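PDB 1VPV: fatty acid-binding protein TM_1468 from Thermotoga maritima, which binds long-chain fatty acids such as palmitate and may play a role in lipid transport or fatty acid metabolism. Local coordinates for residues 14-19 with 88-93; 230-235 with 264-269. One frame throughout, in Å; residues are numbered along the deposited sequence.

In the fold
From the N terminus, the chain enters strand 15-20 and, after 68 intervening residues, returns at the end of helix 80-92. Contact 1 closes this loop, tying the first strand of one six-stranded mixed sheet to a helix on its face. Contact 2 opens only later in the chain and closes a shorter loop of 28 residues, containing strand 241-248 and helix 252-263; it joins the end of helix 220-232 to the segment 264-269 on strand 267-275, at the border of the second mixed sheet. The two loops follow in series, neither nesting nor crossing. The centres of contacts 1 and 2 are about 36 Å apart, on opposite sides of the chain's centre, and their nearest atoms about 19 Å apart.

Contact 1: residues 14-19 with 88-93; sequences KVKILV and LKYKEE
Tyr-90 OH is hydrogen-bonded to Asp-36 OD2 on the neighbouring strand 35-43, while Leu-18 CD1 lies at the ring edge, 3.2 Å from Tyr-90 OH. This buried phenol thus reaches from helix 80-92 down to the sheet, its polar tip satisfied by a carboxylate and its rim flanked by a leucine methyl. Lys-16 covers one face of the ring. Its CG lies 3.6 Å from the Tyr-90 ring centroid, 1° off the normal, a CH-pi contact centred almost exactly on the ring. The lysine chain then turns at chi2 (83°), which carries CD out over the ring to 3.8 Å from Tyr-90 CE1 and lets NZ run on to a salt bridge with Asp-34 OD1. Here the helix packs on one face of a parallel part of the sheet, where strand 15-20 lies between strands 35-43 and 97-102; Ile-17, pointing away from Tyr-90, meets helix 138-149, giving the alpha/beta/alpha layering of this half of the DegV fold. Glu-93, the first residue past helix 80-92, uses OE2 for a salt bridge with Lys-89 NZ on the preceding turn; Glu-93 OE1 is 5.1 Å from Lys-16 NZ, not in contact, though the opposite charges probably attract.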
loop_
_atom_site.group_PDB
_atom_site.type_symbol
_atom_site.label_atom_id
_atom_site.label_comp_id
_atom_site.label_asym_id
_atom_site.label_seq_id
_atom_site.Cartn_x
_atom_site.Cartn_y
_atom_site.Cartn_z
ATOM N N LYS A 14 -23.686 -0.249 -9.510
ATOM C CA LYS A 14 -22.902 -1.188 -8.721
ATOM C C LYS A 14 -21.452 -1.090 -9.154
ATOM O O LYS A 14 -21.122 -1.282 -10.335
ATOM C CB LYS A 14 -23.424 -2.615 -8.929
ATOM C CG LYS A 14 -24.805 -2.905 -8.270
ATOM C CD LYS A 14 -25.188 -4.390 -8.381
ATOM C CE LYS A 14 -25.421 -4.764 -9.816
ATOM N NZ LYS A 14 -26.260 -5.983 -9.993
ATOM N N VAL A 15 -20.585 -0.797 -8.192
ATOM C CA VAL A 15 -19.173 -0.524 -8.473
ATOM C C VAL A 15 -18.206 -1.516 -7.833
ATOM O O VAL A 15 -18.205 -1.691 -6.624
ATOM C CB VAL A 15 -18.795 0.893 -7.982
ATOM C CG1 VAL A 15 -17.391 1.258 -8.435
ATOM C CG2 VAL A 15 -19.773 1.914 -8.506
ATOM N N LYS A 16 -17.368 -2.153 -8.646
ATOM C CA LYS A 16 -16.249 -2.962 -8.140
ATOM C C LYS A 16 -15.062 -2.066 -7.869
ATOM O O LYS A 16 -14.785 -1.155 -8.656
ATOM C CB LYS A 16 -15.792 -3.982 -9.175
ATOM C CG LYS A 16 -14.801 -4.997 -8.619
ATOM C CD LYS A 16 -15.557 -6.128 -7.901
ATOM C CE LYS A 16 -14.692 -6.818 -6.890
ATOM N NZ LYS A 16 -15.491 -7.862 -6.223
ATOM N N ILE A 17 -14.347 -2.334 -6.781
ATOM C CA ILE A 17 -13.108 -1.632 -6.515
ATOM C C ILE A 17 -11.984 -2.658 -6.639
ATOM O O ILE A 17 -12.036 -3.730 -6.054
ATOM C CB ILE A 17 -13.102 -0.988 -5.126
ATOM C CG1 ILE A 17 -14.131 0.132 -5.068
ATOM C CG2 ILE A 17 -11.709 -0.449 -4.775
ATOM C CD1 ILE A 17 -14.402 0.689 -3.651
ATOM N N LEU A 18 -10.975 -2.324 -7.425
ATOM C CA LEU A 18 -9.815 -3.178 -7.571
ATOM C C LEU A 18 -8.571 -2.428 -7.095
ATOM O O LEU A 18 -8.339 -1.284 -7.494
ATOM C CB LEU A 18 -9.659 -3.560 -9.038
ATOM C CG LEU A 18 -8.474 -4.452 -9.369
ATOM C CD1 LEU A 18 -8.677 -5.830 -8.811
ATOM C CD2 LEU A 18 -8.330 -4.490 -10.887
ATOM N N VAL A 19 -7.785 -3.041 -6.223
ATOM C CA VAL A 19 -6.411 -2.528 -5.962
ATOM C C VAL A 19 -5.451 -3.610 -6.457
ATOM O O VAL A 19 -5.855 -4.730 -6.744
ATOM C CB VAL A 19 -6.152 -2.200 -4.475
ATOM C CG1 VAL A 19 -7.185 -1.158 -3.945
ATOM C CG2 VAL A 19 -6.188 -3.476 -3.609
ATOM N N LEU A 88 -13.446 -7.835 -17.421
ATOM C CA LEU A 88 -14.467 -8.639 -18.065
ATOM C C LEU A 88 -15.190 -9.548 -17.092
ATOM O O LEU A 88 -16.401 -9.734 -17.225
ATOM C CB LEU A 88 -13.867 -9.490 -19.167
ATOM C CG LEU A 88 -13.355 -8.675 -20.341
ATOM C CD1 LEU A 88 -12.624 -9.608 -21.298
ATOM C CD2 LEU A 88 -14.499 -7.931 -21.066
ATOM N N LYS A 89 -14.469 -10.106 -16.121
ATOM C CA LYS A 89 -15.116 -10.908 -15.094
ATOM C C LYS A 89 -16.109 -10.068 -14.298
ATOM O O LYS A 89 -17.212 -10.527 -14.005
ATOM C CB LYS A 89 -14.096 -11.564 -14.176
ATOM C CG LYS A 89 -14.691 -12.266 -12.946
ATOM C CD LYS A 89 -13.538 -12.831 -12.085
ATOM C CE LYS A 89 -13.633 -12.432 -10.613
ATOM N NZ LYS A 89 -14.761 -13.112 -9.930
ATOM N N TYR A 90 -15.729 -8.838 -13.966
ATOM C CA TYR A 90 -16.634 -7.924 -13.271
ATOM C C TYR A 90 -17.855 -7.602 -14.114
ATOM O O TYR A 90 -18.961 -7.542 -13.589
ATOM C CB TYR A 90 -15.917 -6.645 -12.840
ATOM C CG TYR A 90 -14.677 -6.903 -12.005
ATOM C CD1 TYR A 90 -14.601 -7.966 -11.112
ATOM C CD2 TYR A 90 -13.581 -6.064 -12.100
ATOM C CE1 TYR A 90 -13.448 -8.172 -10.336
ATOM C CE2 TYR A 90 -12.443 -6.272 -11.344
ATOM C CZ TYR A 90 -12.380 -7.318 -10.470
ATOM O OH TYR A 90 -11.211 -7.489 -9.751
ATOM N N LYS A 91 -17.658 -7.451 -15.418
ATOM C CA LYS A 91 -18.748 -7.202 -16.340
ATOM C C LYS A 91 -19.774 -8.324 -16.375
ATOM O O LYS A 91 -20.980 -8.078 -16.287
ATOM C CB LYS A 91 -18.180 -7.021 -17.737
ATOM C CG LYS A 91 -19.198 -6.743 -18.833
ATOM C CD LYS A 91 -18.471 -6.229 -20.058
ATOM C CE LYS A 91 -19.257 -6.488 -21.329
ATOM N NZ LYS A 91 -20.628 -5.945 -21.191
ATOM N N GLU A 92 -19.294 -9.546 -16.524
ATOM C CA GLU A 92 -20.162 -10.710 -16.569
ATOM C C GLU A 92 -20.821 -10.951 -15.207
ATOM O O GLU A 92 -21.870 -11.591 -15.143
ATOM C CB GLU A 92 -19.395 -11.964 -17.040
ATOM N N GLU A 93 -20.229 -10.437 -14.128
ATOM C CA GLU A 93 -20.903 -10.441 -12.819
ATOM C C GLU A 93 -21.828 -9.231 -12.586
ATOM O O GLU A 93 -22.255 -8.998 -11.458
ATOM C CB GLU A 93 -19.893 -10.486 -11.672
ATOM C CG GLU A 93 -19.030 -11.735 -11.567
ATOM C CD GLU A 93 -17.957 -11.568 -10.531
ATOM O OE1 GLU A 93 -17.852 -10.454 -9.957
ATOM O OE2 GLU A 93 -17.200 -12.538 -10.282
#

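Contact 2: residues 230-235 with 264-269; sequences EKLRED and KSYEVV
In the half of the DegV fold built on the second six-stranded mixed sheet, the C-terminal end of helix 220-232 packs against Tyr-266, at the start of the strand 267-275 region, one of the two outermost strands of that sheet. Leu-232 makes the apolar part of the contact. It and the tyrosine approach from opposite directions, and the leucine lays its CD2 methyl over one face of the ring, 3.9 Å from Tyr-266 CE2. The CH-pi contact is off-centre: CD2 is 4.1 Å from the Tyr-266 ring centroid and 21° off the normal, displaced toward the hydroxyl end of the ring. Leu-232 reaches into the layer between helix and sheet because chi1 (171°) sets CG opposite the backbone N; there Ile-173 of strand 170-176 and Leu-262 of helix 252-263 also touch it. A bound palmitate lies about 11 Å from this side chain, so the contact belongs to the domain's packing and not to the lipid site itself. The phenol hydroxyl is satisfied by a hydrogen bond to the carbonyl oxygen of Thr-236, which anchors the ring to the loop that follows the helix. The exposed Arg-233 meets the hydroxyl through its aliphatic base, with CA, CB and CG making the contact and the guanidinium taking no part. The backbone passes close, with Arg-233 CA 3.5 Å from Tyr-266 OH, and Arg-233 CG is 3.6 Å from Tyr-266 OH.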
loop_
_atom_site.group_PDB
_atom_site.type_symbol
_atom_site.label_atom_id
_atom_site.label_comp_id
_atom_site.label_asym_id
_atom_site.label_seq_id
_atom_site.Cartn_x
_atom_site.Cartn_y
_atom_site.Cartn_z
ATOM N N GLU A 230 7.211 11.680 14.244
ATOM C CA GLU A 230 7.652 13.076 14.071
ATOM C C GLU A 230 7.485 13.539 12.618
ATOM O O GLU A 230 7.127 14.682 12.384
ATOM C CB GLU A 230 9.087 13.318 14.583
ATOM C CG GLU A 230 9.223 13.089 16.076
ATOM C CD GLU A 230 10.592 13.454 16.646
ATOM O OE1 GLU A 230 10.914 14.671 16.711
ATOM O OE2 GLU A 230 11.334 12.529 17.073
ATOM N N LYS A 231 7.699 12.658 11.653
ATOM C CA LYS A 231 7.459 13.018 10.261
ATOM C C LYS A 231 5.983 13.330 10.000
ATOM O O LYS A 231 5.658 14.343 9.389
ATOM C CB LYS A 231 7.964 11.927 9.311
ATOM C CG LYS A 231 7.453 12.034 7.858
ATOM C CD LYS A 231 7.786 13.374 7.158
ATOM C CE LYS A 231 9.236 13.442 6.700
ATOM N NZ LYS A 231 9.668 14.812 6.278
ATOM N N LEU A 232 5.092 12.468 10.468
ATOM C CA LEU A 232 3.657 12.735 10.392
ATOM C C LEU A 232 3.295 14.080 11.023
ATOM O O LEU A 232 2.428 14.807 10.525
ATOM C CB LEU A 232 2.890 11.623 11.094
ATOM C CG LEU A 232 1.393 11.843 11.303
ATOM C CD1 LEU A 232 0.679 11.790 9.967
ATOM C CD2 LEU A 232 0.816 10.807 12.241
ATOM N N ARG A 233 3.966 14.412 12.129
ATOM C CA ARG A 233 3.660 15.588 12.890
ATOM C C ARG A 233 4.091 16.876 12.163
ATOM O O ARG A 233 3.726 17.972 12.566
ATOM C CB ARG A 233 4.338 15.496 14.252
ATOM C CG ARG A 233 3.761 16.439 15.284
ATOM C CD ARG A 233 4.558 16.434 16.588
ATOM N NE ARG A 233 4.986 15.089 16.976
ATOM C CZ ARG A 233 6.017 14.826 17.784
ATOM N NH1 ARG A 233 6.727 15.818 18.332
ATOM N NH2 ARG A 233 6.336 13.558 18.055
ATOM N N GLU A 234 4.865 16.748 11.102
ATOM C CA GLU A 234 5.293 17.920 10.369
ATOM C C GLU A 234 4.136 18.655 9.730
ATOM O O GLU A 234 4.213 19.867 9.585
ATOM C CB GLU A 234 6.353 17.578 9.325
ATOM C CG GLU A 234 7.695 17.265 9.966
ATOM C CD GLU A 234 8.768 16.889 8.952
ATOM O OE1 GLU A 234 8.536 17.001 7.721
ATOM O OE2 GLU A 234 9.859 16.482 9.399
ATOM N N ASP A 235 3.063 17.950 9.371
ATOM C CA ASP A 235 1.879 18.626 8.784
ATOM C C ASP A 235 0.525 18.313 9.423
ATOM O O ASP A 235 -0.506 18.778 8.928
ATOM C CB ASP A 235 1.786 18.356 7.273
ATOM C CG ASP A 235 1.267 16.957 6.952
ATOM O OD1 ASP A 235 1.578 16.009 7.719
ATOM O OD2 ASP A 235 0.551 16.815 5.923
ATOM N N LYS A 264 -0.541 7.637 21.820
ATOM C CA LYS A 264 -0.156 8.600 22.850
ATOM C C LYS A 264 -0.344 10.016 22.349
ATOM O O LYS A 264 -0.497 10.912 23.142
ATOM C CB LYS A 264 1.298 8.406 23.290
ATOM C CG LYS A 264 1.515 7.093 24.006
ATOM C CD LYS A 264 2.946 6.884 24.459
ATOM C CE LYS A 264 3.189 5.430 24.768
ATOM N NZ LYS A 264 4.413 5.261 25.556
ATOM N N SER A 265 -0.343 10.234 21.041
ATOM C CA SER A 265 -0.490 11.592 20.578
ATOM C C SER A 265 -1.496 11.859 19.477
ATOM O O SER A 265 -1.630 12.997 19.046
ATOM C CB SER A 265 0.878 12.174 20.250
ATOM O OG SER A 265 1.727 11.202 19.761
ATOM N N TYR A 266 -2.274 10.853 19.081
ATOM C CA TYR A 266 -3.339 11.079 18.101
ATOM C C TYR A 266 -4.640 10.372 18.521
ATOM O O TYR A 266 -4.588 9.318 19.170
ATOM C CB TYR A 266 -2.858 10.640 16.705
ATOM C CG TYR A 266 -1.834 11.595 16.118
ATOM C CD1 TYR A 266 -2.237 12.704 15.374
ATOM C CD2 TYR A 266 -0.483 11.422 16.343
ATOM C CE1 TYR A 266 -1.324 13.599 14.862
ATOM C CE2 TYR A 266 0.450 12.323 15.834
ATOM C CZ TYR A 266 0.010 13.405 15.100
ATOM O OH TYR A 266 0.903 14.296 14.602
ATOM N N GLU A 267 -5.789 10.975 18.176
ATOM C CA GLU A 267 -7.072 10.302 18.274
ATOM C C GLU A 267 -7.169 9.356 17.070
ATOM O O GLU A 267 -7.424 9.790 15.930
ATOM C CB GLU A 267 -8.255 11.304 18.328
ATOM C CG GLU A 267 -9.462 10.759 19.124
ATOM C CD GLU A 267 -10.768 11.528 18.940
ATOM O OE1 GLU A 267 -10.765 12.774 19.065
ATOM O OE2 GLU A 267 -11.818 10.871 18.706
ATOM N N VAL A 268 -6.892 8.074 17.322
ATOM C CA VAL A 268 -7.067 7.025 16.313
ATOM C C VAL A 268 -8.511 6.483 16.394
ATOM O O VAL A 268 -8.857 5.739 17.313
ATOM C CB VAL A 268 -6.083 5.859 16.489
ATOM C CG1 VAL A 268 -6.091 5.008 15.263
ATOM C CG2 VAL A 268 -4.683 6.338 16.737
ATOM N N VAL A 269 -9.363 6.874 15.457
ATOM C CA VAL A 269 -10.732 6.366 15.466
ATOM C C VAL A 269 -10.881 4.950 14.863
ATOM O O VAL A 269 -11.857 4.289 15.124
ATOM C CB VAL A 269 -11.776 7.389 14.866
ATOM C CG1 VAL A 269 -11.777 8.679 15.684
ATOM C CG2 VAL A 269 -11.512 7.708 13.435
#